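Local coordinates for DegV family protein (Streptococcus agalactiae, PDB 3LUP) that binds fatty acids such as elaidic acid and may take part in lipid transport or fatty acid metabolism, at residues A[84-89]-A[112-117]; A[18-23]-A[130-135]; A[5-10]-A[25-30]. One frame throughout, in Å; residues are numbered along the deposited sequence.

Interaction 1. Residues A[84-89]-A[112-117]; sequences YTHVLG and NLTIAF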
ATOM      1  N   TYR A  84       3.678 -16.173  21.171  1.00 30.30           N
ATOM      2  CA  TYR A  84       4.581 -15.532  20.212  1.00 30.05           C
ATOM      3  C   TYR A  84       5.720 -14.793  20.909  1.00 30.27           C
ATOM      4  O   TYR A  84       5.516 -14.213  21.969  1.00 30.63           O
ATOM      5  CB  TYR A  84       3.822 -14.541  19.346  1.00 29.78           C
ATOM      6  CG  TYR A  84       2.921 -15.150  18.306  1.00 29.59           C
ATOM      7  CD1 TYR A  84       3.376 -15.361  17.006  1.00 28.69           C
ATOM      8  CD2 TYR A  84       1.596 -15.498  18.615  1.00 29.21           C
ATOM      9  CE1 TYR A  84       2.541 -15.903  16.033  1.00 29.43           C
ATOM     10  CE2 TYR A  84       0.752 -16.046  17.658  1.00 28.17           C
ATOM     11  CZ  TYR A  84       1.231 -16.244  16.373  1.00 29.29           C
ATOM     12  OH  TYR A  84       0.409 -16.778  15.414  1.00 29.66           O
ATOM     13  N   THR A  85       6.910 -14.793  20.310  1.00 30.40           N
ATOM     14  CA  THR A  85       8.078 -14.142  20.927  1.00 30.24           C
ATOM     15  C   THR A  85       8.471 -12.831  20.256  1.00 30.48           C
ATOM     16  O   THR A  85       8.957 -11.919  20.918  1.00 30.86           O
ATOM     17  CB  THR A  85       9.307 -15.058  20.928  1.00 30.15           C
ATOM     18  OG1 THR A  85       9.717 -15.306  19.577  1.00 29.47           O
ATOM     19  CG2 THR A  85       8.987 -16.368  21.621  1.00 29.63           C
ATOM     20  N   HIS A  86       8.282 -12.753  18.943  1.00 30.54           N
ATOM     21  CA  HIS A  86       8.622 -11.561  18.192  1.00 30.52           C
ATOM     22  C   HIS A  86       7.438 -11.111  17.367  1.00 31.23           C
ATOM     23  O   HIS A  86       6.559 -11.917  17.014  1.00 31.16           O
ATOM     24  CB  HIS A  86       9.786 -11.824  17.253  1.00 30.41           C
ATOM     25  CG  HIS A  86      11.061 -12.206  17.941  1.00 30.08           C
ATOM     26  ND1 HIS A  86      11.270 -13.454  18.483  1.00 29.22           N
ATOM     27  CD2 HIS A  86      12.204 -11.512  18.148  1.00 29.32           C
ATOM     28  CE1 HIS A  86      12.481 -13.507  19.006  1.00 29.46           C
ATOM     29  NE2 HIS A  86      13.067 -12.340  18.819  1.00 28.94           N
ATOM     30  N   VAL A  87       7.430  -9.816  17.049  1.00 31.51           N
ATOM     31  CA  VAL A  87       6.385  -9.216  16.226  1.00 31.56           C
ATOM     32  C   VAL A  87       6.983  -8.264  15.183  1.00 31.61           C
ATOM     33  O   VAL A  87       7.791  -7.385  15.520  1.00 31.51           O
ATOM     34  CB  VAL A  87       5.358  -8.450  17.107  1.00 31.77           C
ATOM     35  CG1 VAL A  87       4.328  -7.722  16.245  1.00 30.89           C
ATOM     36  CG2 VAL A  87       4.666  -9.393  18.090  1.00 31.44           C
ATOM     37  N   LEU A  88       6.577  -8.442  13.921  1.00 31.41           N
ATOM     38  CA  LEU A  88       6.872  -7.458  12.865  1.00 31.01           C
ATOM     39  C   LEU A  88       5.595  -6.816  12.317  1.00 31.26           C
ATOM     40  O   LEU A  88       4.742  -7.489  11.724  1.00 31.09           O
ATOM     41  CB  LEU A  88       7.688  -8.092  11.740  1.00 30.66           C
ATOM     42  CG  LEU A  88       8.272  -7.172  10.664  1.00 30.12           C
ATOM     43  CD1 LEU A  88       9.191  -6.122  11.246  1.00 29.04           C
ATOM     44  CD2 LEU A  88       9.020  -8.014   9.653  1.00 29.59           C
ATOM     45  N   GLY A  89       5.459  -5.513  12.554  1.00 31.67           N
ATOM     46  CA  GLY A  89       4.291  -4.756  12.106  1.00 31.76           C
ATOM     47  C   GLY A  89       4.645  -3.975  10.858  1.00 32.23           C
ATOM     48  O   GLY A  89       5.515  -3.087  10.895  1.00 32.02           O
ATOM     49  N   ASN A 112       7.436  -7.637  26.946  1.00 33.05           N
ATOM     50  CA  ASN A 112       7.608  -9.089  26.844  1.00 32.93           C
ATOM     51  C   ASN A 112       7.646  -9.648  25.422  1.00 32.81           C
ATOM     52  O   ASN A 112       7.774 -10.854  25.245  1.00 32.98           O
ATOM     53  CB  ASN A 112       6.579  -9.823  27.696  1.00 32.70           C
ATOM     54  CG  ASN A 112       6.862  -9.689  29.189  1.00 33.55           C
ATOM     55  OD1 ASN A 112       6.127  -9.002  29.907  1.00 33.10           O
ATOM     56  ND2 ASN A 112       7.935 -10.342  29.665  1.00 33.52           N
ATOM     57  N   LEU A 113       7.548  -8.771  24.422  1.00 32.59           N
ATOM     58  CA  LEU A 113       7.764  -9.149  23.020  1.00 32.48           C
ATOM     59  C   LEU A 113       8.846  -8.282  22.408  1.00 32.25           C
ATOM     60  O   LEU A 113       9.031  -7.133  22.812  1.00 32.61           O
ATOM     61  CB  LEU A 113       6.498  -8.951  22.190  1.00 32.50           C
ATOM     62  CG  LEU A 113       5.208  -9.696  22.512  1.00 32.80           C
ATOM     63  CD1 LEU A 113       4.039  -8.815  22.090  1.00 32.37           C
ATOM     64  CD2 LEU A 113       5.164 -11.066  21.830  1.00 32.40           C
ATOM     65  N   THR A 114       9.551  -8.834  21.426  1.00 32.01           N
ATOM     66  CA  THR A 114      10.472  -8.060  20.618  1.00 31.98           C
ATOM     67  C   THR A 114       9.703  -7.653  19.377  1.00 32.05           C
ATOM     68  O   THR A 114       9.229  -8.509  18.621  1.00 32.02           O
ATOM     69  CB  THR A 114      11.715  -8.858  20.257  1.00 31.84           C
ATOM     70  OG1 THR A 114      12.403  -9.204  21.461  1.00 33.02           O
ATOM     71  CG2 THR A 114      12.642  -8.028  19.402  1.00 31.57           C
ATOM     72  N   ILE A 115       9.575  -6.336  19.191  1.00 31.97           N
ATOM     73  CA  ILE A 115       8.633  -5.749  18.239  1.00 31.59           C
ATOM     74  C   ILE A 115       9.318  -4.742  17.339  1.00 31.47           C
ATOM     75  O   ILE A 115      10.021  -3.852  17.818  1.00 31.68           O
ATOM     76  CB  ILE A 115       7.485  -5.026  18.976  1.00 31.36           C
ATOM     77  CG1 ILE A 115       6.790  -5.977  19.945  1.00 31.23           C
ATOM     78  CG2 ILE A 115       6.481  -4.458  17.989  1.00 31.25           C
ATOM     79  CD1 ILE A 115       5.954  -5.272  20.999  1.00 31.83           C
ATOM     80  N   ALA A 116       9.104  -4.870  16.035  1.00 31.29           N
ATOM     81  CA  ALA A 116       9.589  -3.860  15.101  1.00 30.89           C
ATOM     82  C   ALA A 116       8.469  -3.402  14.181  1.00 30.79           C
ATOM     83  O   ALA A 116       7.810  -4.225  13.526  1.00 31.20           O
ATOM     84  CB  ALA A 116      10.775  -4.372  14.309  1.00 30.43           C
ATOM     85  N   PHE A 117       8.241  -2.086  14.172  1.00 30.36           N
ATOM     86  CA  PHE A 117       7.279  -1.455  13.280  1.00 29.89           C
ATOM     87  C   PHE A 117       8.002  -0.524  12.299  1.00 29.86           C
ATOM     88  O   PHE A 117       7.827   0.694  12.370  1.00 29.28           O
ATOM     89  CB  PHE A 117       6.251  -0.626  14.059  1.00 29.81           C
ATOM     90  CG  PHE A 117       5.315  -1.426  14.943  1.00 30.11           C
ATOM     91  CD1 PHE A 117       4.879  -2.699  14.584  1.00 30.14           C
ATOM     92  CD2 PHE A 117       4.840  -0.871  16.137  1.00 29.63           C
ATOM     93  CE1 PHE A 117       4.017  -3.416  15.420  1.00 29.93           C
ATOM     94  CE2 PHE A 117       3.974  -1.576  16.971  1.00 28.94           C
ATOM     95  CZ  PHE A 117       3.562  -2.845  16.615  1.00 29.97           C
TER
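The Phe117 ring presents an edge to the backbone of Gly89. Its CD1 is 3.3 Å from Gly89 CA, and Gly89 N also lies at that edge, in the ring plane. One face carries Ile115 CG2, from two residues earlier in the same segment, offset toward the rim. Gly89 has no side chain, which leaves room for the ring edge to come up against this main chain. Phe117 CG stands anti to its own carbonyl carbon (chi1 -67°), and this brings the ring back toward strand 86-89. The His86 ring meets Thr114 obliquely, with CD2 3.4 Å from Thr114 CB; the two side chains run alongside each other in the same direction. His86 ND1 is hydrogen-bonded to Thr85 OG1 (2.7 Å), which would limit the turning of the ring. Phe144 of helix 144-155 also meets this ring.

The strands are parallel. Four backbone bonds alternate between them: Thr114 N to Thr85 O, Val87 N to Thr114 O (2.7 Å), Ala116 N to Val87 O (2.9 Å) and Gly89 N to Ala116 O. On one face Val87 CB lies 4.0 Å from Ile115 CG1, while Val87 CG2 is 4.1 Å from Leu113 CD1. Leu76 of helix 69-81 covers Val87 there. On the other face Leu88 CD1 is 3.9 Å from Ala116 CB, and helix 144-155 packs on Ala116. No side-chain hydrogen bond crosses between the segments. The main chain therefore supplies the polar link to this outermost strand of the parallel sheet, and the side chains add apolar contacts on both faces.

Interaction 2. Residues A[18-23]-A[130-135]; sequences EAIENH and LVRNAL
Arg132 meets Ile20 with its aliphatic stem, then turns its guanidinium away from Ile20 to the side chain of the next residue, Asn133. Two nitrogens reach Asn133 OD1. NE gives a sound bond, Arg132 NE to Asn133 OD1 at 3.0 Å, in the carbonyl plane and at the edge of the guanidinium. Arg132 NH1 adds a weak one to the same oxygen at 3.4 Å. The chain is bent at chi2 (-87°) and chi3 (-49°), and these bends carry the head away from Ile20. Arg132 NH1 also forms a salt bridge with Asp231, and Asn133 ND2 is hydrogen-bonded to Gln154. The guanidinium thus has two partners, and Gln154 in turn holds the Asn133 amide.

Across the contact itself the touching is apolar. Ile20 inserts its branches against one side of the helix. Its CG1 is 3.4 Å from Arg132 CG, and the two side chains cross at about a right angle. Ile20 CG2 is 4.0 Å from Val131 CG1. Ile20 CD1 meets Leu135 CD2 tip to tip at 3.3 Å. The same Leu135 methyl lies over the centre of one face of His23, a CH-pi contact of 3.7 Å from CD2 to the ring centroid. His23 and Leu135 arrive from opposite directions. His23 ND1 is hydrogen-bonded to the backbone N of Asp25, which would steady the ring for this contact. A backbone bond from His23 N to Ile20 O closes the turn that brings both side chains to the helix.

In this alpha/beta fold the connection between strands 6-11 and 26-29 folds onto helix 124-138, which also covers Leu8 of the parallel sheet.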
ATOM      1  N   GLU A  18      -1.656 -14.555  -2.693  1.00 41.02           N
ATOM      2  CA  GLU A  18      -2.614 -15.643  -2.438  1.00 42.85           C
ATOM      3  C   GLU A  18      -2.129 -16.631  -1.347  1.00 43.67           C
ATOM      4  O   GLU A  18      -2.900 -17.006  -0.444  1.00 43.63           O
ATOM      5  CB  GLU A  18      -3.003 -16.386  -3.774  1.00 42.72           C
ATOM      6  N   ALA A  19      -0.846 -17.004  -1.427  1.00 44.87           N
ATOM      7  CA  ALA A  19      -0.216 -17.994  -0.523  1.00 45.96           C
ATOM      8  C   ALA A  19      -0.180 -17.575   0.950  1.00 46.49           C
ATOM      9  O   ALA A  19      -0.207 -18.430   1.841  1.00 46.93           O
ATOM     10  CB  ALA A  19       1.205 -18.336  -1.008  1.00 46.04           C
ATOM     11  N   ILE A  20      -0.127 -16.261   1.182  1.00 46.96           N
ATOM     12  CA  ILE A  20       0.007 -15.652   2.520  1.00 47.04           C
ATOM     13  C   ILE A  20      -1.327 -15.279   3.189  1.00 47.12           C
ATOM     14  O   ILE A  20      -1.405 -15.200   4.416  1.00 47.36           O
ATOM     15  CB  ILE A  20       0.987 -14.436   2.449  1.00 47.00           C
ATOM     16  CG1 ILE A  20       2.439 -14.919   2.562  1.00 47.85           C
ATOM     17  CG2 ILE A  20       0.675 -13.331   3.458  1.00 46.37           C
ATOM     18  CD1 ILE A  20       2.649 -16.402   2.908  1.00 47.80           C
ATOM     19  N   GLU A  21      -2.363 -15.060   2.375  1.00 47.15           N
ATOM     20  CA  GLU A  21      -3.727 -14.737   2.840  1.00 46.58           C
ATOM     21  C   GLU A  21      -4.058 -15.264   4.261  1.00 45.85           C
ATOM     22  O   GLU A  21      -3.962 -14.511   5.250  1.00 45.90           O
ATOM     23  CB  GLU A  21      -4.778 -15.235   1.799  1.00 47.00           C
ATOM     24  N   ASN A  22      -4.402 -16.555   4.347  1.00 44.10           N
ATOM     25  CA  ASN A  22      -4.916 -17.158   5.584  1.00 42.47           C
ATOM     26  C   ASN A  22      -3.861 -17.793   6.480  1.00 41.36           C
ATOM     27  O   ASN A  22      -4.156 -18.754   7.212  1.00 40.91           O
ATOM     28  CB  ASN A  22      -5.954 -18.235   5.254  1.00 42.72           C
ATOM     29  CG  ASN A  22      -7.231 -17.671   4.673  1.00 42.83           C
ATOM     30  OD1 ASN A  22      -7.515 -16.471   4.773  1.00 42.62           O
ATOM     31  ND2 ASN A  22      -8.021 -18.548   4.064  1.00 42.48           N
ATOM     32  N   HIS A  23      -2.638 -17.279   6.411  1.00 39.84           N
ATOM     33  CA  HIS A  23      -1.548 -17.811   7.203  1.00 38.52           C
ATOM     34  C   HIS A  23      -1.848 -17.546   8.679  1.00 37.69           C
ATOM     35  O   HIS A  23      -2.426 -16.515   9.037  1.00 37.05           O
ATOM     36  CB  HIS A  23      -0.222 -17.190   6.770  1.00 38.56           C
ATOM     37  CG  HIS A  23       0.982 -17.884   7.323  1.00 39.02           C
ATOM     38  ND1 HIS A  23       1.406 -17.721   8.625  1.00 39.18           N
ATOM     39  CD2 HIS A  23       1.854 -18.751   6.751  1.00 39.90           C
ATOM     40  CE1 HIS A  23       2.483 -18.458   8.833  1.00 39.01           C
ATOM     41  NE2 HIS A  23       2.778 -19.089   7.710  1.00 39.62           N
ATOM     42  N   LEU A 130       5.979  -7.441   1.272  1.00 30.49           N
ATOM     43  CA  LEU A 130       6.857  -7.371   2.443  1.00 30.54           C
ATOM     44  C   LEU A 130       6.484  -8.390   3.506  1.00 30.47           C
ATOM     45  O   LEU A 130       7.346  -9.037   4.087  1.00 30.32           O
ATOM     46  CB  LEU A 130       6.877  -5.970   3.055  1.00 30.41           C
ATOM     47  CG  LEU A 130       7.658  -4.923   2.258  1.00 30.64           C
ATOM     48  CD1 LEU A 130       7.443  -3.542   2.872  1.00 29.84           C
ATOM     49  CD2 LEU A 130       9.140  -5.263   2.144  1.00 28.26           C
ATOM     50  N   VAL A 131       5.190  -8.512   3.758  1.00 30.73           N
ATOM     51  CA  VAL A 131       4.675  -9.483   4.704  1.00 30.88           C
ATOM     52  C   VAL A 131       5.109 -10.878   4.272  1.00 31.45           C
ATOM     53  O   VAL A 131       5.798 -11.578   5.012  1.00 31.88           O
ATOM     54  CB  VAL A 131       3.133  -9.382   4.801  1.00 31.14           C
ATOM     55  CG1 VAL A 131       2.549 -10.511   5.637  1.00 29.80           C
ATOM     56  CG2 VAL A 131       2.719  -8.000   5.346  1.00 30.52           C
ATOM     57  N   ARG A 132       4.726 -11.256   3.057  1.00 31.82           N
ATOM     58  CA  ARG A 132       5.153 -12.501   2.445  1.00 32.10           C
ATOM     59  C   ARG A 132       6.676 -12.727   2.530  1.00 32.52           C
ATOM     60  O   ARG A 132       7.117 -13.812   2.900  1.00 32.92           O
ATOM     61  CB  ARG A 132       4.673 -12.519   0.997  1.00 31.97           C
ATOM     62  CG  ARG A 132       4.753 -13.850   0.295  1.00 32.37           C
ATOM     63  CD  ARG A 132       6.108 -14.086  -0.343  1.00 33.89           C
ATOM     64  NE  ARG A 132       6.539 -12.937  -1.135  1.00 34.50           N
ATOM     65  CZ  ARG A 132       6.149 -12.695  -2.383  1.00 35.21           C
ATOM     66  NH1 ARG A 132       6.610 -11.623  -3.020  1.00 36.48           N
ATOM     67  NH2 ARG A 132       5.302 -13.515  -2.998  1.00 34.79           N
ATOM     68  N   ASN A 133       7.469 -11.720   2.175  1.00 33.03           N
ATOM     69  CA  ASN A 133       8.930 -11.824   2.238  1.00 33.77           C
ATOM     70  C   ASN A 133       9.420 -12.161   3.635  1.00 34.77           C
ATOM     71  O   ASN A 133      10.232 -13.073   3.815  1.00 34.65           O
ATOM     72  CB  ASN A 133       9.617 -10.546   1.736  1.00 33.09           C
ATOM     73  CG  ASN A 133       9.441 -10.343   0.253  1.00 32.59           C
ATOM     74  OD1 ASN A 133       8.780 -11.139  -0.410  1.00 32.78           O
ATOM     75  ND2 ASN A 133      10.011  -9.269  -0.279  1.00 30.66           N
ATOM     76  N   ALA A 134       8.910 -11.432   4.622  1.00 36.10           N
ATOM     77  CA  ALA A 134       9.323 -11.630   5.999  1.00 37.88           C
ATOM     78  C   ALA A 134       8.990 -13.050   6.436  1.00 39.30           C
ATOM     79  O   ALA A 134       9.727 -13.658   7.207  1.00 39.36           O
ATOM     80  CB  ALA A 134       8.655 -10.620   6.908  1.00 37.77           C
ATOM     81  N   LEU A 135       7.885 -13.579   5.918  1.00 41.26           N
ATOM     82  CA  LEU A 135       7.481 -14.955   6.199  1.00 43.12           C
ATOM     83  C   LEU A 135       8.467 -16.002   5.707  1.00 44.10           C
ATOM     84  O   LEU A 135       8.846 -16.890   6.470  1.00 43.97           O
ATOM     85  CB  LEU A 135       6.088 -15.239   5.642  1.00 43.26           C
ATOM     86  CG  LEU A 135       4.969 -15.289   6.682  1.00 44.28           C
ATOM     87  CD1 LEU A 135       4.747 -13.952   7.343  1.00 44.23           C
ATOM     88  CD2 LEU A 135       3.702 -15.768   6.011  1.00 45.32           C
TER

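Interaction 3. Residues A[5-10]-A[25-30]; sequences KLALIT and DVYVLD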
ATOM      1  N   LYS A   5       8.910 -17.432  17.862  1.00 31.30           N
ATOM      2  CA  LYS A   5       7.585 -17.552  17.265  1.00 30.56           C
ATOM      3  C   LYS A   5       7.152 -16.143  16.893  1.00 30.21           C
ATOM      4  O   LYS A   5       6.856 -15.312  17.762  1.00 29.51           O
ATOM      5  CB  LYS A   5       6.596 -18.223  18.220  1.00 30.77           C
ATOM      6  CG  LYS A   5       5.180 -18.385  17.668  1.00 31.17           C
ATOM      7  CD  LYS A   5       4.514 -19.620  18.250  1.00 32.89           C
ATOM      8  CE  LYS A   5       3.000 -19.503  18.311  1.00 33.23           C
ATOM      9  NZ  LYS A   5       2.580 -18.970  19.644  1.00 32.40           N
ATOM     10  N   LEU A   6       7.160 -15.880  15.590  1.00 29.87           N
ATOM     11  CA  LEU A   6       7.043 -14.529  15.067  1.00 29.89           C
ATOM     12  C   LEU A   6       5.648 -14.276  14.513  1.00 30.36           C
ATOM     13  O   LEU A   6       5.111 -15.107  13.767  1.00 30.83           O
ATOM     14  CB  LEU A   6       8.084 -14.306  13.971  1.00 29.55           C
ATOM     15  CG  LEU A   6       7.991 -13.038  13.114  1.00 29.15           C
ATOM     16  CD1 LEU A   6       8.378 -11.796  13.933  1.00 28.63           C
ATOM     17  CD2 LEU A   6       8.858 -13.167  11.870  1.00 27.28           C
ATOM     18  N   ALA A   7       5.056 -13.144  14.892  1.00 30.25           N
ATOM     19  CA  ALA A   7       3.761 -12.768  14.363  1.00 30.23           C
ATOM     20  C   ALA A   7       3.934 -11.665  13.338  1.00 30.77           C
ATOM     21  O   ALA A   7       4.844 -10.818  13.451  1.00 30.78           O
ATOM     22  CB  ALA A   7       2.853 -12.325  15.454  1.00 29.96           C
ATOM     23  N   LEU A   8       3.062 -11.674  12.336  1.00 30.92           N
ATOM     24  CA  LEU A   8       3.035 -10.588  11.384  1.00 31.80           C
ATOM     25  C   LEU A   8       1.749  -9.792  11.404  1.00 32.13           C
ATOM     26  O   LEU A   8       0.655 -10.337  11.220  1.00 31.97           O
ATOM     27  CB  LEU A   8       3.385 -11.061   9.966  1.00 31.92           C
ATOM     28  CG  LEU A   8       4.856 -10.720   9.745  1.00 32.44           C
ATOM     29  CD1 LEU A   8       5.717 -11.947   9.957  1.00 31.97           C
ATOM     30  CD2 LEU A   8       5.108 -10.075   8.397  1.00 32.12           C
ATOM     31  N   ILE A   9       1.892  -8.491  11.647  1.00 32.45           N
ATOM     32  CA  ILE A   9       0.728  -7.614  11.643  1.00 33.02           C
ATOM     33  C   ILE A   9       0.789  -6.580  10.516  1.00 33.05           C
ATOM     34  O   ILE A   9       1.842  -5.963  10.237  1.00 32.37           O
ATOM     35  CB  ILE A   9       0.464  -6.934  13.017  1.00 33.08           C
ATOM     36  CG1 ILE A   9       0.251  -7.975  14.109  1.00 34.40           C
ATOM     37  CG2 ILE A   9      -0.800  -6.114  12.978  1.00 32.79           C
ATOM     38  CD1 ILE A   9       1.506  -8.470  14.754  1.00 36.96           C
ATOM     39  N   THR A  10      -0.365  -6.427   9.873  1.00 32.92           N
ATOM     40  CA  THR A  10      -0.539  -5.497   8.785  1.00 33.06           C
ATOM     41  C   THR A  10      -1.953  -4.950   8.821  1.00 32.89           C
ATOM     42  O   THR A  10      -2.700  -5.254   9.736  1.00 32.92           O
ATOM     43  CB  THR A  10      -0.234  -6.160   7.422  1.00 33.08           C
ATOM     44  OG1 THR A  10      -0.327  -5.166   6.389  1.00 33.94           O
ATOM     45  CG2 THR A  10      -1.198  -7.303   7.138  1.00 32.22           C
ATOM     46  N   ASP A  25       0.015 -16.981  11.238  1.00 36.04           N
ATOM     47  CA  ASP A  25       0.839 -16.012  11.947  1.00 35.61           C
ATOM     48  C   ASP A  25       0.652 -14.600  11.403  1.00 35.06           C
ATOM     49  O   ASP A  25       1.371 -13.674  11.788  1.00 34.99           O
ATOM     50  CB  ASP A  25       2.312 -16.418  11.892  1.00 35.67           C
ATOM     51  CG  ASP A  25       2.582 -17.758  12.579  1.00 36.15           C
ATOM     52  OD1 ASP A  25       1.901 -18.070  13.583  1.00 34.65           O
ATOM     53  OD2 ASP A  25       3.493 -18.487  12.115  1.00 35.68           O
ATOM     54  N   VAL A  26      -0.335 -14.442  10.526  1.00 34.40           N
ATOM     55  CA  VAL A  26      -0.603 -13.159   9.882  1.00 33.96           C
ATOM     56  C   VAL A  26      -1.866 -12.531  10.464  1.00 33.86           C
ATOM     57  O   VAL A  26      -2.919 -13.142  10.457  1.00 34.07           O
ATOM     58  CB  VAL A  26      -0.680 -13.295   8.326  1.00 33.81           C
ATOM     59  CG1 VAL A  26      -1.089 -11.995   7.680  1.00 33.29           C
ATOM     60  CG2 VAL A  26       0.664 -13.727   7.762  1.00 33.03           C
ATOM     61  N   TYR A  27      -1.743 -11.316  10.997  1.00 33.90           N
ATOM     62  CA  TYR A  27      -2.886 -10.593  11.557  1.00 33.78           C
ATOM     63  C   TYR A  27      -3.121  -9.277  10.810  1.00 33.82           C
ATOM     64  O   TYR A  27      -2.171  -8.533  10.529  1.00 34.06           O
ATOM     65  CB  TYR A  27      -2.695 -10.385  13.060  1.00 33.52           C
ATOM     66  CG  TYR A  27      -2.504 -11.697  13.783  1.00 33.50           C
ATOM     67  CD1 TYR A  27      -3.579 -12.333  14.407  1.00 32.48           C
ATOM     68  CD2 TYR A  27      -1.245 -12.329  13.811  1.00 33.46           C
ATOM     69  CE1 TYR A  27      -3.411 -13.560  15.057  1.00 32.53           C
ATOM     70  CE2 TYR A  27      -1.061 -13.556  14.449  1.00 32.27           C
ATOM     71  CZ  TYR A  27      -2.151 -14.166  15.070  1.00 33.09           C
ATOM     72  OH  TYR A  27      -1.978 -15.373  15.713  1.00 32.68           O
ATOM     73  N   VAL A  28      -4.381  -9.013  10.468  1.00 33.73           N
ATOM     74  CA  VAL A  28      -4.735  -7.869   9.628  1.00 33.64           C
ATOM     75  C   VAL A  28      -5.709  -6.960  10.342  1.00 34.05           C
ATOM     76  O   VAL A  28      -6.850  -7.353  10.610  1.00 34.04           O
ATOM     77  CB  VAL A  28      -5.397  -8.277   8.272  1.00 33.39           C
ATOM     78  CG1 VAL A  28      -5.445  -7.078   7.370  1.00 33.46           C
ATOM     79  CG2 VAL A  28      -4.661  -9.410   7.585  1.00 32.32           C
ATOM     80  N   LEU A  29      -5.254  -5.744  10.624  1.00 34.51           N
ATOM     81  CA  LEU A  29      -6.085  -4.694  11.215  1.00 35.47           C
ATOM     82  C   LEU A  29      -6.971  -4.046  10.158  1.00 35.91           C
ATOM     83  O   LEU A  29      -6.498  -3.768   9.056  1.00 36.20           O
ATOM     84  CB  LEU A  29      -5.190  -3.610  11.817  1.00 35.33           C
ATOM     85  CG  LEU A  29      -4.645  -3.718  13.236  1.00 36.10           C
ATOM     86  CD1 LEU A  29      -4.406  -5.150  13.640  1.00 38.36           C
ATOM     87  CD2 LEU A  29      -3.366  -2.895  13.371  1.00 35.87           C
ATOM     88  N   ASP A  30      -8.235  -3.778  10.498  1.00 36.26           N
ATOM     89  CA  ASP A  30      -9.159  -3.123   9.567  1.00 36.99           C
ATOM     90  C   ASP A  30      -9.035  -1.603   9.521  1.00 37.08           C
ATOM     91  O   ASP A  30      -8.855  -0.948  10.548  1.00 37.63           O
ATOM     92  CB  ASP A  30     -10.605  -3.509   9.870  1.00 37.19           C
ATOM     93  CG  ASP A  30     -10.844  -5.008   9.761  1.00 38.80           C
ATOM     94  OD1 ASP A  30     -10.242  -5.669   8.878  1.00 39.59           O
ATOM     95  OD2 ASP A  30     -11.635  -5.532  10.577  1.00 40.66           O
TER
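Strands 6-10 and 26-29 run parallel, with their axes 4.6 Å apart at closest approach and 23° between their directions. Leu8 pairs with Val26, Ile9 with Tyr27, and Thr10 with Val28. The backbone bonds alternate from strand to strand: Leu8 N to Asp25 O (2.7 Å), Tyr27 N to Leu8 O, Thr10 N to Tyr27 O (2.9 Å) and Leu29 N to Thr10 O.

Ile9 packs obliquely on two neighbours. Its CG1 is 3.9 Å from Tyr27 CB, and its CG2 is 3.8 Å from Leu29 CD1. These strands are half of the four-stranded parallel sheet of an alpha/beta fold, with 26-29 at the edge and 6-11 inside it. The Tyr27 ring sets an edge toward Leu8 O, and its CE2 is 4.2 Å from Ala7 CB. Leu75 and Leu79 of helix 69-81 cover Tyr27 on this face. Tyr84 OH is hydrogen-bonded to both Tyr27 OH and Asp25 OD1, so one hydroxyl links these two polar ends. On the other face Thr10 and Val28 lie side by side, their CG2 atoms 4.1 Å apart. Thr10 OG1 stands anti to the backbone N (chi1 -176°) and is hydrogen-bonded to Leu90 O.

In the fold
Interactions 1 and 3 pair the two outermost strands of one four-stranded parallel sheet with their inner neighbours, in the order 26-29, 6-11, 86-89, 114-116. Their centres are about 10 Å apart. Interaction 2 lies against the sheet, about 10 Å from interaction 3 and 17 Å from interaction 1, centre to centre. Helix 124-138 touches Leu8 of interaction 3 and Leu88 of interaction 1. Along the chain, interaction 3 closes before interaction 1 opens, interactions 2 and 3 interleave, and interaction 1 lies between the two segments of interaction 2. Helix 124-138 follows strand 114-116 and packs across strand 6-11. Helix 69-81 covers the other face. The sheet is thus sandwiched between helices, with the Leu29 side chain about 11 Å from the bound elaidic acid.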